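Local coordinates for protein Adp-ribosyltransferase (Staphylococcus aureus, PDB 1OJQ) that transfers ADP-ribose from NAD(+) to a protein substrate, as a C3-type mono-ADP-ribosyltransferase exoenzyme, at residues R150-K163 with K200-K212. Numbering follows the deposited sequence.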
loop_
_atom_site.group_PDB
_atom_site.type_symbol
_atom_site.label_atom_id
_atom_site.label_comp_id
_atom_site.label_asym_id
_atom_site.label_seq_id
_atom_site.Cartn_x
_atom_site.Cartn_y
_atom_site.Cartn_z
ATOM N N ARG A 150 -8.941 -10.770 1.579
ATOM C CA ARG A 150 -9.490 -9.754 2.470
ATOM C C ARG A 150 -10.624 -9.012 1.765
ATOM O O ARG A 150 -10.734 -9.043 0.542
ATOM C CB ARG A 150 -8.409 -8.777 2.946
ATOM C CG ARG A 150 -7.659 -9.301 4.176
ATOM C CD ARG A 150 -6.425 -8.455 4.423
ATOM N NE ARG A 150 -6.037 -8.371 5.822
ATOM C CZ ARG A 150 -5.233 -7.476 6.381
ATOM N NH1 ARG A 150 -4.655 -6.500 5.695
ATOM N NH2 ARG A 150 -4.973 -7.535 7.684
ATOM N N PRO A 151 -11.489 -8.363 2.519
ATOM C CA PRO A 151 -12.684 -7.746 1.917
ATOM C C PRO A 151 -12.402 -6.612 0.939
ATOM O O PRO A 151 -13.157 -6.404 -0.001
ATOM C CB PRO A 151 -13.425 -7.144 3.119
ATOM C CG PRO A 151 -12.935 -7.936 4.288
ATOM C CD PRO A 151 -11.479 -8.190 3.980
ATOM N N ILE A 152 -11.335 -5.861 1.169
ATOM C CA ILE A 152 -11.061 -4.659 0.373
ATOM C C ILE A 152 -9.734 -4.797 -0.364
ATOM O O ILE A 152 -8.734 -5.246 0.188
ATOM C CB ILE A 152 -11.036 -3.430 1.286
ATOM C CG1 ILE A 152 -12.442 -3.118 1.855
ATOM C CG2 ILE A 152 -10.459 -2.189 0.642
ATOM C CD1 ILE A 152 -12.360 -2.065 2.935
ATOM N N GLU A 153 -9.743 -4.394 -1.621
ATOM C CA GLU A 153 -8.505 -4.255 -2.391
ATOM C C GLU A 153 -8.318 -2.795 -2.783
ATOM O O GLU A 153 -9.131 -2.243 -3.546
ATOM C CB GLU A 153 -8.566 -5.114 -3.641
ATOM C CG GLU A 153 -7.327 -5.020 -4.529
ATOM C CD GLU A 153 -7.582 -5.728 -5.859
ATOM O OE1 GLU A 153 -8.018 -5.033 -6.797
ATOM O OE2 GLU A 153 -7.361 -6.956 -5.950
ATOM N N LEU A 154 -7.281 -2.175 -2.240
ATOM C CA LEU A 154 -6.866 -0.827 -2.626
ATOM C C LEU A 154 -5.934 -0.982 -3.829
ATOM O O LEU A 154 -4.853 -1.558 -3.698
ATOM C CB LEU A 154 -6.207 -0.120 -1.448
ATOM C CG LEU A 154 -5.738 1.310 -1.645
ATOM C CD1 LEU A 154 -6.849 2.255 -2.091
ATOM C CD2 LEU A 154 -5.101 1.818 -0.343
ATOM N N LYS A 155 -6.390 -0.494 -4.973
ATOM C CA LYS A 155 -5.696 -0.623 -6.260
ATOM C C LYS A 155 -5.127 0.726 -6.638
ATOM O O LYS A 155 -5.838 1.686 -6.959
ATOM C CB LYS A 155 -6.700 -1.200 -7.257
ATOM C CG LYS A 155 -6.281 -1.176 -8.712
ATOM C CD LYS A 155 -7.324 -1.833 -9.613
ATOM C CE LYS A 155 -6.924 -1.732 -11.080
ATOM N NZ LYS A 155 -8.011 -2.241 -11.977
ATOM N N LEU A 156 -3.804 0.842 -6.561
ATOM C CA LEU A 156 -3.146 2.138 -6.649
ATOM C C LEU A 156 -2.309 2.314 -7.906
ATOM O O LEU A 156 -1.358 1.555 -8.102
ATOM C CB LEU A 156 -2.226 2.336 -5.439
ATOM C CG LEU A 156 -2.905 2.326 -4.073
ATOM C CD1 LEU A 156 -1.833 2.505 -2.981
ATOM C CD2 LEU A 156 -3.974 3.393 -3.981
ATOM N N GLU A 157 -2.649 3.286 -8.740
ATOM C CA GLU A 157 -1.819 3.573 -9.912
ATOM C C GLU A 157 -0.624 4.436 -9.506
ATOM O O GLU A 157 -0.809 5.564 -9.055
ATOM C CB GLU A 157 -2.633 4.306 -10.981
ATOM C CG GLU A 157 -1.934 4.373 -12.335
ATOM C CD GLU A 157 -2.601 5.409 -13.231
ATOM O OE1 GLU A 157 -1.946 5.989 -14.114
ATOM O OE2 GLU A 157 -3.804 5.661 -13.050
ATOM N N LEU A 158 0.602 3.949 -9.657
ATOM C CA LEU A 158 1.785 4.718 -9.328
ATOM C C LEU A 158 2.317 5.403 -10.586
ATOM O O LEU A 158 2.520 4.692 -11.574
ATOM C CB LEU A 158 2.915 3.828 -8.812
ATOM C CG LEU A 158 2.599 2.940 -7.617
ATOM C CD1 LEU A 158 3.851 2.200 -7.180
ATOM C CD2 LEU A 158 2.011 3.782 -6.487
ATOM N N PRO A 159 2.538 6.688 -10.557
ATOM C CA PRO A 159 3.116 7.355 -11.738
ATOM C C PRO A 159 4.502 6.835 -12.084
ATOM O O PRO A 159 5.285 6.425 -11.223
ATOM C CB PRO A 159 3.248 8.809 -11.281
ATOM C CG PRO A 159 2.279 8.975 -10.153
ATOM C CD PRO A 159 2.245 7.640 -9.462
ATOM N N LYS A 160 4.835 6.849 -13.371
ATOM C CA LYS A 160 6.214 6.515 -13.726
ATOM C C LYS A 160 7.158 7.496 -13.058
ATOM O O LYS A 160 6.936 8.710 -12.974
ATOM C CB LYS A 160 6.324 6.533 -15.247
ATOM C CG LYS A 160 7.720 6.273 -15.760
ATOM C CD LYS A 160 7.809 6.362 -17.285
ATOM C CE LYS A 160 9.266 6.038 -17.666
ATOM N NZ LYS A 160 9.317 5.717 -19.122
ATOM N N GLY A 161 8.260 6.959 -12.559
ATOM C CA GLY A 161 9.288 7.800 -11.972
ATOM C C GLY A 161 9.051 8.197 -10.531
ATOM O O GLY A 161 9.800 9.021 -9.992
ATOM N N THR A 162 8.034 7.638 -9.875
ATOM C CA THR A 162 7.829 7.929 -8.446
ATOM C C THR A 162 8.715 7.031 -7.579
ATOM O O THR A 162 9.104 5.918 -7.972
ATOM C CB THR A 162 6.326 7.785 -8.118
ATOM O OG1 THR A 162 6.010 8.502 -6.927
ATOM C CG2 THR A 162 5.948 6.328 -7.853
ATOM N N LYS A 163 9.054 7.507 -6.376
ATOM C CA LYS A 163 9.906 6.711 -5.485
ATOM C C LYS A 163 9.188 5.434 -5.078
ATOM O O LYS A 163 8.025 5.487 -4.662
ATOM C CB LYS A 163 10.275 7.511 -4.242
ATOM C CG LYS A 163 11.232 8.667 -4.513
ATOM C CD LYS A 163 11.545 9.415 -3.225
ATOM C CE LYS A 163 12.456 10.601 -3.472
ATOM N NZ LYS A 163 11.920 11.523 -4.522
ATOM N N LYS A 200 -18.766 -9.912 -6.332
ATOM C CA LYS A 200 -19.352 -9.051 -5.324
ATOM C C LYS A 200 -18.810 -9.406 -3.935
ATOM O O LYS A 200 -19.338 -8.965 -2.912
ATOM C CB LYS A 200 -20.878 -9.118 -5.333
ATOM C CG LYS A 200 -21.506 -8.495 -6.579
ATOM C CD LYS A 200 -23.027 -8.594 -6.492
ATOM N N ARG A 201 -17.733 -10.179 -3.891
ATOM C CA ARG A 201 -17.177 -10.616 -2.621
ATOM C C ARG A 201 -15.921 -9.843 -2.275
ATOM O O ARG A 201 -15.260 -10.089 -1.261
ATOM C CB ARG A 201 -16.882 -12.119 -2.665
ATOM C CG ARG A 201 -18.111 -12.983 -2.895
ATOM C CD ARG A 201 -17.856 -14.421 -2.436
ATOM N NE ARG A 201 -19.145 -15.088 -2.215
ATOM C CZ ARG A 201 -19.886 -15.536 -3.226
ATOM N NH1 ARG A 201 -19.466 -15.397 -4.478
ATOM N NH2 ARG A 201 -21.046 -16.126 -2.968
ATOM N N LYS A 202 -15.602 -8.874 -3.134
ATOM C CA LYS A 202 -14.453 -8.027 -2.848
ATOM C C LYS A 202 -14.821 -6.578 -3.160
ATOM O O LYS A 202 -15.513 -6.307 -4.145
ATOM C CB LYS A 202 -13.244 -8.487 -3.662
ATOM C CG LYS A 202 -11.912 -7.931 -3.194
ATOM C CD LYS A 202 -10.760 -8.701 -3.827
ATOM C CE LYS A 202 -10.451 -8.194 -5.225
ATOM N NZ LYS A 202 -9.383 -8.998 -5.901
ATOM N N ILE A 203 -14.386 -5.644 -2.319
ATOM C CA ILE A 203 -14.613 -4.234 -2.617
ATOM C C ILE A 203 -13.331 -3.622 -3.175
ATOM O O ILE A 203 -12.297 -3.619 -2.509
ATOM C CB ILE A 203 -15.095 -3.488 -1.361
ATOM C CG1 ILE A 203 -16.372 -4.108 -0.779
ATOM C CG2 ILE A 203 -15.303 -2.001 -1.630
ATOM C CD1 ILE A 203 -16.663 -3.675 0.649
ATOM N N ILE A 204 -13.383 -3.081 -4.399
ATOM C CA ILE A 204 -12.163 -2.529 -4.987
ATOM C C ILE A 204 -12.204 -1.004 -5.003
ATOM O O ILE A 204 -13.089 -0.364 -5.588
ATOM C CB ILE A 204 -11.957 -3.102 -6.401
ATOM C CG1 ILE A 204 -11.928 -4.644 -6.435
ATOM C CG2 ILE A 204 -10.697 -2.527 -7.047
ATOM C CD1 ILE A 204 -11.518 -5.212 -7.774
ATOM N N ILE A 205 -11.235 -0.391 -4.323
ATOM C CA ILE A 205 -11.056 1.052 -4.301
ATOM C C ILE A 205 -9.901 1.385 -5.243
ATOM O O ILE A 205 -8.769 0.987 -4.956
ATOM C CB ILE A 205 -10.746 1.590 -2.888
ATOM C CG1 ILE A 205 -11.786 1.162 -1.848
ATOM C CG2 ILE A 205 -10.549 3.107 -2.919
ATOM C CD1 ILE A 205 -11.399 1.365 -0.403
ATOM N N THR A 206 -10.187 2.042 -6.365
ATOM C CA THR A 206 -9.153 2.363 -7.348
ATOM C C THR A 206 -8.708 3.799 -7.139
ATOM O O THR A 206 -9.565 4.672 -6.989
ATOM C CB THR A 206 -9.646 2.192 -8.787
ATOM O OG1 THR A 206 -10.065 0.827 -8.983
ATOM C CG2 THR A 206 -8.516 2.512 -9.762
ATOM N N ALA A 207 -7.412 4.067 -7.077
ATOM C CA ALA A 207 -6.931 5.415 -6.790
ATOM C C ALA A 207 -5.619 5.721 -7.509
ATOM O O ALA A 207 -4.883 4.824 -7.940
ATOM C CB ALA A 207 -6.747 5.578 -5.278
ATOM N N VAL A 208 -5.307 7.003 -7.610
ATOM C CA VAL A 208 -4.060 7.454 -8.217
ATOM C C VAL A 208 -3.137 8.118 -7.199
ATOM O O VAL A 208 -3.541 9.079 -6.549
ATOM C CB VAL A 208 -4.377 8.454 -9.343
ATOM C CG1 VAL A 208 -3.101 8.888 -10.050
ATOM C CG2 VAL A 208 -5.353 7.785 -10.297
ATOM N N VAL A 209 -1.917 7.595 -7.090
ATOM C CA VAL A 209 -0.926 8.158 -6.170
ATOM C C VAL A 209 -0.256 9.393 -6.750
ATOM O O VAL A 209 0.064 9.468 -7.938
ATOM C CB VAL A 209 0.156 7.098 -5.855
ATOM C CG1 VAL A 209 1.400 7.692 -5.215
ATOM C CG2 VAL A 209 -0.396 6.001 -4.940
ATOM N N PHE A 210 -0.020 10.400 -5.925
ATOM C CA PHE A 210 0.711 11.596 -6.312
ATOM C C PHE A 210 2.202 11.247 -6.380
ATOM O O PHE A 210 2.712 10.609 -5.454
ATOM C CB PHE A 210 0.505 12.732 -5.321
ATOM C CG PHE A 210 -0.815 13.478 -5.390
ATOM C CD1 PHE A 210 -1.795 13.136 -6.307
ATOM C CD2 PHE A 210 -1.062 14.535 -4.518
ATOM C CE1 PHE A 210 -2.996 13.830 -6.359
ATOM C CE2 PHE A 210 -2.266 15.225 -4.562
ATOM C CZ PHE A 210 -3.243 14.861 -5.469
ATOM N N LYS A 211 2.885 11.622 -7.442
ATOM C CA LYS A 211 4.316 11.343 -7.530
ATOM C C LYS A 211 5.081 11.991 -6.383
ATOM O O LYS A 211 4.844 13.141 -5.987
ATOM C CB LYS A 211 4.844 11.868 -8.861
ATOM C CG LYS A 211 6.302 11.528 -9.170
ATOM C CD LYS A 211 6.458 11.797 -10.662
ATOM C CE LYS A 211 7.534 11.003 -11.353
ATOM N NZ LYS A 211 8.046 11.793 -12.518
ATOM N N LYS A 212 6.038 11.205 -5.870
ATOM C CA LYS A 212 6.980 11.675 -4.875
ATOM C C LYS A 212 8.421 11.411 -5.325
ATOM O O LYS A 212 9.288 12.200 -4.901
ATOM C CB LYS A 212 6.782 11.022 -3.495
ATOM C CG LYS A 212 5.596 11.621 -2.752
ATOM C CD LYS A 212 5.289 10.890 -1.462
ATOM C CE LYS A 212 6.154 11.345 -0.302
ATOM N NZ LYS A 212 6.091 12.805 -0.035
ATOM O OXT LYS A 212 8.650 10.432 -6.073
HETATM O O HOH W 1 -9.891 -0.195 -11.638
HETATM O O HOH W 2 10.507 10.694 -7.849
#
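Glu153 and Lys202 form a salt bridge on one face of the parallel strands 152-158 and 203-209. Glu153 can be followed outward. Its CB lies 3.9 Å from Lys202 CE. CG stands anti to the backbone N (chi1 179°), and the extended chain carries the carboxylate along the side of Ile204. CD lies 3.8 Å from Lys202 CE. OE1 rests 3.6 Å from Ile204 CD1. OE2 takes Lys202 NZ at 2.9 Å, from above the carboxylate plane, and also a hydrogen bond from Ser143 OG. Two partners thus hold this oxygen of a buried acid. Lys202 reaches it through a bend at chi3 (83°).

Between the strands, seven backbone hydrogen bonds run from Ile203 N to Pro151 O through to Val209 N to Glu157 O. On the same face as Glu153, a water joins Lys155 NZ to Thr206 OG1. The opposite face is apolar: Ile152 CG2 meets Ile205 CD1, and Leu156 CD2 packs 3.8 Å from Ala207 CB. Val209 CG2 then touches Leu158 CD2 at 3.6 Å.

Past the strands the two segments meet again. Lys212 N donates to Thr162 OG1 at 2.9 Å. The C-terminal carboxylate receives Lys163 N on OXT and Lys163 NZ on O, the latter at 2.7 Å.

These are inner strands of the mixed sheet of the ADP-ribosyltransferase fold. Arg150, which binds NAD(+) in the complex, precedes strand 152-158 and bonds Leu86 O through NH1. Strand 81-87 runs antiparallel along 152-158, and strand 187-196 antiparallel along 203-209.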